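Local coordinates for ferric enterobactin receptor PIRA (Pseudomonas aeruginosa, PDB 5FP2), which probably takes up iron-siderophore complexes such as ferric enterobactin across the outer membrane as a TonB-dependent receptor, at residues 160-173 against 183-195. Residues are numbered along the deposited sequence; the frame is centred on the assembly and turned at random.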
ATOM      1  N   ARG A 160       6.434   8.029 -14.232  1.00130.43           N
ATOM      2  CA  ARG A 160       5.495   8.742 -15.107  1.00133.47           C
ATOM      3  C   ARG A 160       6.122   9.225 -16.439  1.00137.75           C
ATOM      4  O   ARG A 160       7.319   9.470 -16.534  1.00138.84           O
ATOM      5  CB  ARG A 160       4.836   9.890 -14.335  1.00133.99           C
ATOM      6  CG  ARG A 160       3.608   9.461 -13.540  1.00131.34           C
ATOM      7  CD  ARG A 160       2.804  10.643 -13.028  1.00132.92           C
ATOM      8  NE  ARG A 160       2.486  11.576 -14.099  1.00137.52           N
ATOM      9  CZ  ARG A 160       1.400  11.508 -14.879  1.00139.49           C
ATOM     10  NH1 ARG A 160       0.455  10.605 -14.631  1.00137.20           N
ATOM     11  NH2 ARG A 160       1.253  12.338 -15.920  1.00144.31           N
ATOM     12  N   PRO A 161       5.317   9.312 -17.500  1.00140.61           N
ATOM     13  CA  PRO A 161       5.888   9.745 -18.770  1.00145.14           C
ATOM     14  C   PRO A 161       6.796  10.955 -18.628  1.00147.66           C
ATOM     15  O   PRO A 161       6.519  11.844 -17.838  1.00147.65           O
ATOM     16  CB  PRO A 161       4.658  10.120 -19.599  1.00148.49           C
ATOM     17  CG  PRO A 161       3.517   9.416 -18.949  1.00145.23           C
ATOM     18  CD  PRO A 161       3.852   9.429 -17.494  1.00140.93           C
ATOM     19  N   THR A 162       7.834  11.018 -19.444  1.00150.51           N
ATOM     20  CA  THR A 162       8.854  12.035 -19.279  1.00153.16           C
ATOM     21  C   THR A 162       9.182  12.668 -20.631  1.00159.18           C
ATOM     22  O   THR A 162       8.838  12.122 -21.675  1.00160.80           O
ATOM     23  CB  THR A 162      10.106  11.410 -18.633  1.00150.48           C
ATOM     24  OG1 THR A 162      11.164  12.378 -18.540  1.00153.79           O
ATOM     25  CG2 THR A 162      10.551  10.193 -19.430  1.00150.01           C
ATOM     26  N   ASP A 163       9.792  13.849 -20.609  1.00163.07           N
ATOM     27  CA  ASP A 163      10.051  14.617 -21.830  1.00169.63           C
ATOM     28  C   ASP A 163      11.132  13.963 -22.687  1.00171.12           C
ATOM     29  O   ASP A 163      11.332  14.342 -23.844  1.00176.53           O
ATOM     30  CB  ASP A 163      10.471  16.050 -21.476  1.00173.85           C
ATOM     31  CG  ASP A 163      11.583  16.096 -20.426  1.00171.79           C
ATOM     32  OD1 ASP A 163      12.216  15.050 -20.161  1.00167.88           O
ATOM     33  OD2 ASP A 163      11.803  17.169 -19.827  1.00174.43           O
ATOM     34  N   ARG A 164      11.822  12.984 -22.107  1.00123.49           N
ATOM     35  CA  ARG A 164      12.903  12.276 -22.771  1.00125.42           C
ATOM     36  C   ARG A 164      12.622  10.775 -22.700  1.00121.52           C
ATOM     37  O   ARG A 164      11.828  10.338 -21.877  1.00118.04           O
ATOM     38  CB  ARG A 164      14.221  12.603 -22.070  1.00129.99           C
ATOM     39  CG  ARG A 164      14.646  14.060 -22.171  1.00135.18           C
ATOM     40  CD  ARG A 164      16.024  14.287 -21.552  1.00140.78           C
ATOM     41  NE  ARG A 164      16.079  13.874 -20.144  1.00139.64           N
ATOM     42  CZ  ARG A 164      17.007  14.267 -19.271  1.00144.65           C
ATOM     43  NH1 ARG A 164      17.993  15.070 -19.653  1.00151.33           N
ATOM     44  NH2 ARG A 164      16.945  13.862 -18.008  1.00143.64           N
ATOM     45  N   LEU A 165      13.204   9.993 -23.605  1.00122.63           N
ATOM     46  CA  LEU A 165      12.811   8.590 -23.749  1.00119.47           C
ATOM     47  C   LEU A 165      13.533   7.783 -22.707  1.00119.13           C
ATOM     48  O   LEU A 165      14.686   8.059 -22.405  1.00122.67           O
ATOM     49  CB  LEU A 165      13.151   8.044 -25.145  1.00121.69           C
ATOM     50  CG  LEU A 165      13.028   6.520 -25.315  1.00119.98           C
ATOM     51  CD1 LEU A 165      11.607   6.108 -25.657  1.00116.67           C
ATOM     52  CD2 LEU A 165      13.992   5.961 -26.350  1.00124.29           C
ATOM     53  N   ARG A 166      12.877   6.748 -22.205  1.00115.45           N
ATOM     54  CA  ARG A 166      13.309   6.104 -20.980  1.00114.65           C
ATOM     55  C   ARG A 166      12.918   4.642 -21.012  1.00112.01           C
ATOM     56  O   ARG A 166      11.744   4.298 -21.051  1.00109.16           O
ATOM     57  CB  ARG A 166      12.681   6.793 -19.766  1.00113.38           C
ATOM     58  CG  ARG A 166      13.412   6.562 -18.452  1.00114.54           C
ATOM     59  CD  ARG A 166      12.738   7.305 -17.301  1.00114.34           C
ATOM     60  NE  ARG A 166      13.575   8.403 -16.814  1.00118.77           N
ATOM     61  CZ  ARG A 166      13.686   8.785 -15.539  1.00120.79           C
ATOM     62  NH1 ARG A 166      13.003   8.172 -14.568  1.00118.67           N
ATOM     63  NH2 ARG A 166      14.484   9.802 -15.237  1.00125.74           N
ATOM     64  N   GLY A 167      13.917   3.775 -20.945  1.00113.50           N
ATOM     65  CA  GLY A 167      13.660   2.354 -20.808  1.00111.53           C
ATOM     66  C   GLY A 167      14.382   1.802 -19.602  1.00111.66           C
ATOM     67  O   GLY A 167      15.410   2.330 -19.206  1.00114.43           O
ATOM     68  N   SER A 168      13.785   0.788 -18.987  1.00109.08           N
ATOM     69  CA  SER A 168      14.497  -0.084 -18.080  1.00109.44           C
ATOM     70  C   SER A 168      14.022  -1.532 -18.201  1.00107.82           C
ATOM     71  O   SER A 168      12.841  -1.800 -18.448  1.00105.80           O
ATOM     72  CB  SER A 168      14.355   0.410 -16.635  1.00108.89           C
ATOM     73  OG  SER A 168      15.161  -0.353 -15.749  1.00109.87           O
ATOM     74  N   MET A 169      14.976  -2.454 -18.054  1.00109.37           N
ATOM     75  CA  MET A 169      14.679  -3.845 -17.734  1.00108.26           C
ATOM     76  C   MET A 169      15.240  -4.209 -16.366  1.00108.28           C
ATOM     77  O   MET A 169      16.169  -3.571 -15.866  1.00110.14           O
ATOM     78  CB  MET A 169      15.309  -4.771 -18.766  1.00110.68           C
ATOM     79  CG  MET A 169      14.548  -4.833 -20.077  1.00111.07           C
ATOM     80  SD  MET A 169      15.208  -6.114 -21.167  1.00114.95           S
ATOM     81  CE  MET A 169      15.311  -7.477 -19.979  1.00113.75           C
ATOM     82  N   THR A 170      14.709  -5.287 -15.804  1.00106.90           N
ATOM     83  CA  THR A 170      15.252  -5.879 -14.591  1.00107.32           C
ATOM     84  C   THR A 170      15.078  -7.378 -14.617  1.00107.17           C
ATOM     85  O   THR A 170      13.952  -7.871 -14.730  1.00105.77           O
ATOM     86  CB  THR A 170      14.487  -5.420 -13.350  1.00105.99           C
ATOM     87  OG1 THR A 170      14.458  -3.990 -13.302  1.00106.37           O
ATOM     88  CG2 THR A 170      15.159  -5.973 -12.100  1.00107.20           C
ATOM     89  N   VAL A 171      16.158  -8.107 -14.372  1.00109.05           N
ATOM     90  CA  VAL A 171      16.006  -9.516 -14.075  1.00109.12           C
ATOM     91  C   VAL A 171      16.421  -9.835 -12.644  1.00109.38           C
ATOM     92  O   VAL A 171      17.470  -9.397 -12.165  1.00111.05           O
ATOM     93  CB  VAL A 171      16.801 -10.397 -15.034  1.00111.64           C
ATOM     94  CG1 VAL A 171      16.224 -11.802 -15.009  1.00111.74           C
ATOM     95  CG2 VAL A 171      16.756  -9.810 -16.433  1.00112.66           C
ATOM     96  N   PHE A 172      15.601 -10.639 -11.982  1.00108.40           N
ATOM     97  CA  PHE A 172      15.860 -11.022 -10.605  1.00109.01           C
ATOM     98  C   PHE A 172      15.607 -12.506 -10.441  1.00109.51           C
ATOM     99  O   PHE A 172      14.641 -13.045 -10.991  1.00108.95           O
ATOM    100  CB  PHE A 172      14.938 -10.255  -9.666  1.00108.03           C
ATOM    101  CG  PHE A 172      15.036 -10.689  -8.235  1.00109.30           C
ATOM    102  CD1 PHE A 172      14.312 -11.773  -7.775  1.00109.42           C
ATOM    103  CD2 PHE A 172      15.845 -10.007  -7.355  1.00111.07           C
ATOM    104  CE1 PHE A 172      14.376 -12.158  -6.452  1.00111.07           C
ATOM    105  CE2 PHE A 172      15.938 -10.395  -6.025  1.00112.89           C
ATOM    106  CZ  PHE A 172      15.187 -11.462  -5.564  1.00112.78           C
ATOM    107  N   THR A 173      16.440 -13.147  -9.631  1.00111.05           N
ATOM    108  CA  THR A 173      16.309 -14.568  -9.407  1.00111.99           C
ATOM    109  C   THR A 173      16.769 -14.898  -7.989  1.00113.24           C
ATOM    110  O   THR A 173      17.833 -14.474  -7.536  1.00114.52           O
ATOM    111  CB  THR A 173      17.102 -15.367 -10.455  1.00113.65           C
ATOM    112  OG1 THR A 173      17.209 -16.729 -10.040  1.00115.20           O
ATOM    113  CG2 THR A 173      18.488 -14.785 -10.637  1.00115.16           C
ATOM    114  N   ALA A 183      12.604 -22.125  -6.553  1.00123.36           N
ATOM    115  CA  ALA A 183      13.268 -20.912  -7.004  1.00120.39           C
ATOM    116  C   ALA A 183      12.289 -19.930  -7.647  1.00118.66           C
ATOM    117  O   ALA A 183      11.151 -20.277  -7.969  1.00119.95           O
ATOM    118  CB  ALA A 183      14.375 -21.251  -7.980  1.00120.66           C
ATOM    119  N   THR A 184      12.733 -18.685  -7.774  1.00116.21           N
ATOM    120  CA  THR A 184      11.959 -17.644  -8.415  1.00114.46           C
ATOM    121  C   THR A 184      12.796 -16.888  -9.424  1.00112.89           C
ATOM    122  O   THR A 184      13.966 -16.607  -9.219  1.00112.68           O
ATOM    123  CB  THR A 184      11.378 -16.646  -7.401  1.00113.72           C
ATOM    124  OG1 THR A 184      10.392 -17.304  -6.604  1.00115.94           O
ATOM    125  CG2 THR A 184      10.716 -15.498  -8.107  1.00111.92           C
ATOM    126  N   ARG A 185      12.200 -16.661 -10.583  1.00112.55           N
ATOM    127  CA  ARG A 185      12.733 -15.702 -11.541  1.00111.25           C
ATOM    128  C   ARG A 185      11.661 -14.699 -11.886  1.00109.74           C
ATOM    129  O   ARG A 185      10.531 -15.079 -12.185  1.00110.58           O
ATOM    130  CB  ARG A 185      13.206 -16.398 -12.810  1.00113.15           C
ATOM    131  CG  ARG A 185      13.953 -15.465 -13.737  1.00112.69           C
ATOM    132  CD  ARG A 185      14.347 -16.200 -15.012  1.00115.61           C
ATOM    133  NE  ARG A 185      15.343 -17.235 -14.745  1.00117.92           N
ATOM    134  CZ  ARG A 185      16.626 -16.995 -14.480  1.00118.42           C
ATOM    135  NH1 ARG A 185      17.078 -15.739 -14.404  1.00116.93           N
ATOM    136  NH2 ARG A 185      17.456 -18.014 -14.262  1.00120.91           N
ATOM    137  N   ARG A 186      11.981 -13.421 -11.733  1.00108.01           N
ATOM    138  CA  ARG A 186      11.112 -12.392 -12.258  1.00106.72           C
ATOM    139  C   ARG A 186      11.874 -11.389 -13.109  1.00105.96           C
ATOM    140  O   ARG A 186      13.097 -11.392 -13.166  1.00106.65           O
ATOM    141  CB  ARG A 186      10.336 -11.694 -11.134  1.00106.06           C
ATOM    142  CG  ARG A 186      11.191 -11.095 -10.026  1.00106.01           C
ATOM    143  CD  ARG A 186      10.354 -10.290  -9.047  1.00106.22           C
ATOM    144  NE  ARG A 186      11.223  -9.531  -8.171  1.00106.86           N
ATOM    145  CZ  ARG A 186      11.745  -8.338  -8.442  1.00106.44           C
ATOM    146  NH1 ARG A 186      11.343  -7.648  -9.503  1.00105.02           N
ATOM    147  NH2 ARG A 186      12.590  -7.779  -7.562  1.00108.07           N
ATOM    148  N   ALA A 187      11.122 -10.580 -13.836  1.00105.10           N
ATOM    149  CA  ALA A 187      11.596  -9.964 -15.074  1.00105.30           C
ATOM    150  C   ALA A 187      10.616  -8.865 -15.427  1.00104.01           C
ATOM    151  O   ALA A 187       9.414  -9.107 -15.475  1.00104.00           O
ATOM    152  CB  ALA A 187      11.629 -10.987 -16.196  1.00107.39           C
ATOM    153  N   ASN A 188      11.112  -7.647 -15.586  1.00103.38           N
ATOM    154  CA  ASN A 188      10.238  -6.535 -15.897  1.00102.33           C
ATOM    155  C   ASN A 188      10.939  -5.370 -16.562  1.00102.55           C
ATOM    156  O   ASN A 188      12.162  -5.283 -16.600  1.00103.73           O
ATOM    157  CB  ASN A 188       9.548  -6.043 -14.638  1.00101.44           C
ATOM    158  CG  ASN A 188      10.516  -5.914 -13.459  1.00101.89           C
ATOM    159  OD1 ASN A 188      11.318  -4.971 -13.367  1.00102.32           O
ATOM    160  ND2 ASN A 188      10.458  -6.885 -12.566  1.00102.39           N
ATOM    161  N   PHE A 189      10.129  -4.500 -17.141  1.00101.93           N
ATOM    162  CA  PHE A 189      10.609  -3.463 -18.047  1.00102.62           C
ATOM    163  C   PHE A 189       9.738  -2.250 -17.785  1.00101.46           C
ATOM    164  O   PHE A 189       8.567  -2.380 -17.404  1.00100.52           O
ATOM    165  CB  PHE A 189      10.473  -3.899 -19.524  1.00104.07           C
ATOM    166  CG  PHE A 189       9.069  -3.818 -20.049  1.00103.55           C
ATOM    167  CD1 PHE A 189       8.490  -2.583 -20.328  1.00102.84           C
ATOM    168  CD2 PHE A 189       8.296  -4.963 -20.187  1.00104.21           C
ATOM    169  CE1 PHE A 189       7.147  -2.491 -20.669  1.00102.58           C
ATOM    170  CE2 PHE A 189       6.976  -4.886 -20.645  1.00104.49           C
ATOM    171  CZ  PHE A 189       6.392  -3.646 -20.845  1.00103.55           C
ATOM    172  N   SER A 190      10.295  -1.074 -18.021  1.00102.14           N
ATOM    173  CA  SER A 190       9.468   0.102 -18.126  1.00101.56           C
ATOM    174  C   SER A 190       9.957   1.006 -19.241  1.00102.93           C
ATOM    175  O   SER A 190      11.092   1.459 -19.228  1.00104.68           O
ATOM    176  CB  SER A 190       9.473   0.883 -16.829  1.00101.61           C
ATOM    177  OG  SER A 190       9.286   2.266 -17.126  1.00102.23           O
ATOM    178  N   LEU A 191       9.069   1.321 -20.168  1.00102.66           N
ATOM    179  CA  LEU A 191       9.382   2.229 -21.260  1.00104.26           C
ATOM    180  C   LEU A 191       8.487   3.466 -21.149  1.00103.55           C
ATOM    181  O   LEU A 191       7.316   3.375 -20.766  1.00102.07           O
ATOM    182  CB  LEU A 191       9.146   1.527 -22.595  1.00105.45           C
ATOM    183  CG  LEU A 191       9.654   2.263 -23.835  1.00108.10           C
ATOM    184  CD1 LEU A 191      11.172   2.338 -23.829  1.00110.60           C
ATOM    185  CD2 LEU A 191       9.188   1.586 -25.104  1.00109.84           C
ATOM    186  N   SER A 192       9.072   4.633 -21.389  1.00105.14           N
ATOM    187  CA  SER A 192       8.339   5.885 -21.249  1.00105.00           C
ATOM    188  C   SER A 192       9.014   6.994 -22.046  1.00107.55           C
ATOM    189  O   SER A 192      10.232   7.011 -22.215  1.00109.85           O
ATOM    190  CB  SER A 192       8.200   6.280 -19.761  1.00104.59           C
ATOM    191  OG  SER A 192       9.329   7.008 -19.277  1.00106.96           O
ATOM    192  N   GLY A 193       8.218   7.949 -22.504  1.00107.64           N
ATOM    193  CA  GLY A 193       8.750   8.985 -23.382  1.00110.40           C
ATOM    194  C   GLY A 193       7.704   9.818 -24.100  1.00110.30           C
ATOM    195  O   GLY A 193       6.505   9.692 -23.855  1.00108.20           O
ATOM    196  N   PRO A 194       8.165  10.730 -24.947  1.00113.11           N
ATOM    197  CA  PRO A 194       7.222  11.556 -25.666  1.00113.33           C
ATOM    198  C   PRO A 194       6.919  10.979 -27.020  1.00114.02           C
ATOM    199  O   PRO A 194       7.765  10.313 -27.610  1.00115.83           O
ATOM    200  CB  PRO A 194       7.966  12.877 -25.819  1.00116.77           C
ATOM    201  CG  PRO A 194       9.400  12.483 -25.874  1.00119.32           C
ATOM    202  CD  PRO A 194       9.540  11.240 -25.045  1.00116.72           C
ATOM    203  N   LEU A 195       5.695  11.193 -27.473  1.00113.11           N
ATOM    204  CA  LEU A 195       5.355  10.978 -28.863  1.00114.96           C
ATOM    205  C   LEU A 195       5.354  12.308 -29.588  1.00117.51           C
ATOM    206  O   LEU A 195       6.063  12.495 -30.560  1.00120.93           O
ATOM    207  CB  LEU A 195       3.980  10.363 -28.916  1.00113.11           C
ATOM    208  CG  LEU A 195       4.023   9.023 -28.216  1.00111.18           C
ATOM    209  CD1 LEU A 195       2.635   8.645 -27.747  1.00109.34           C
ATOM    210  CD2 LEU A 195       4.576   7.990 -29.173  1.00113.42           C
TER
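Phe172 and Arg186 make the main side-chain contact between strands 166-173 and 184-194: the guanidinium lies flat on one face of the ring, centres 4.6 Å apart and planes 20° apart. Arg186 chi1 of 56° sets CG between the backbone N and the carbonyl carbon, from where the extended chain reaches over Phe172, NE 3.8 Å from Phe172 CD1. The guanidinium is salt-bridged through NH1 to Glu129 and hydrogen-bonded through NH2 to Pro53 O, which probably limits its rotation, its charge probably balanced by the carboxylate.

On the same face, Thr170 and Asn188 stand side by side; Thr170 OG1 is hydrogen-bonded to Thr714 OG1, Asn188 ND2 weakly to Glu129. Further along, Ser192 OG packs 3.4 Å from Arg166 CB.

On the opposite face Met169 CG meets Phe189 CB at 4.2 Å. Thr173 lies over one face of the Arg185 guanidinium, offset toward its rim, with Arg185 NH1 4.0 Å from Thr173 CB; Val171 CG1 is at the edge. Leu165 CD1 touches Leu191 CD1.

Paired backbone bonds join Thr170 to Asn188 and Phe172 to Arg186; the straightest, Phe172 N to Arg186 O, spans 2.9 Å at 170°. Ser168 N bonds Ser190 O. At Arg166 and Ser192 one of the two is weak.

These antiparallel strands form the first hairpin of the 22-stranded barrel characteristic of TonB-dependent receptors. Glu129 and Pro53 belong to the plug domain, so the Phe172-Arg186 face is turned to the barrel interior, whereas strand 199-210 continues the sheet beyond 184-194 and strand 708-716, bonded to 166-176, closes the barrel.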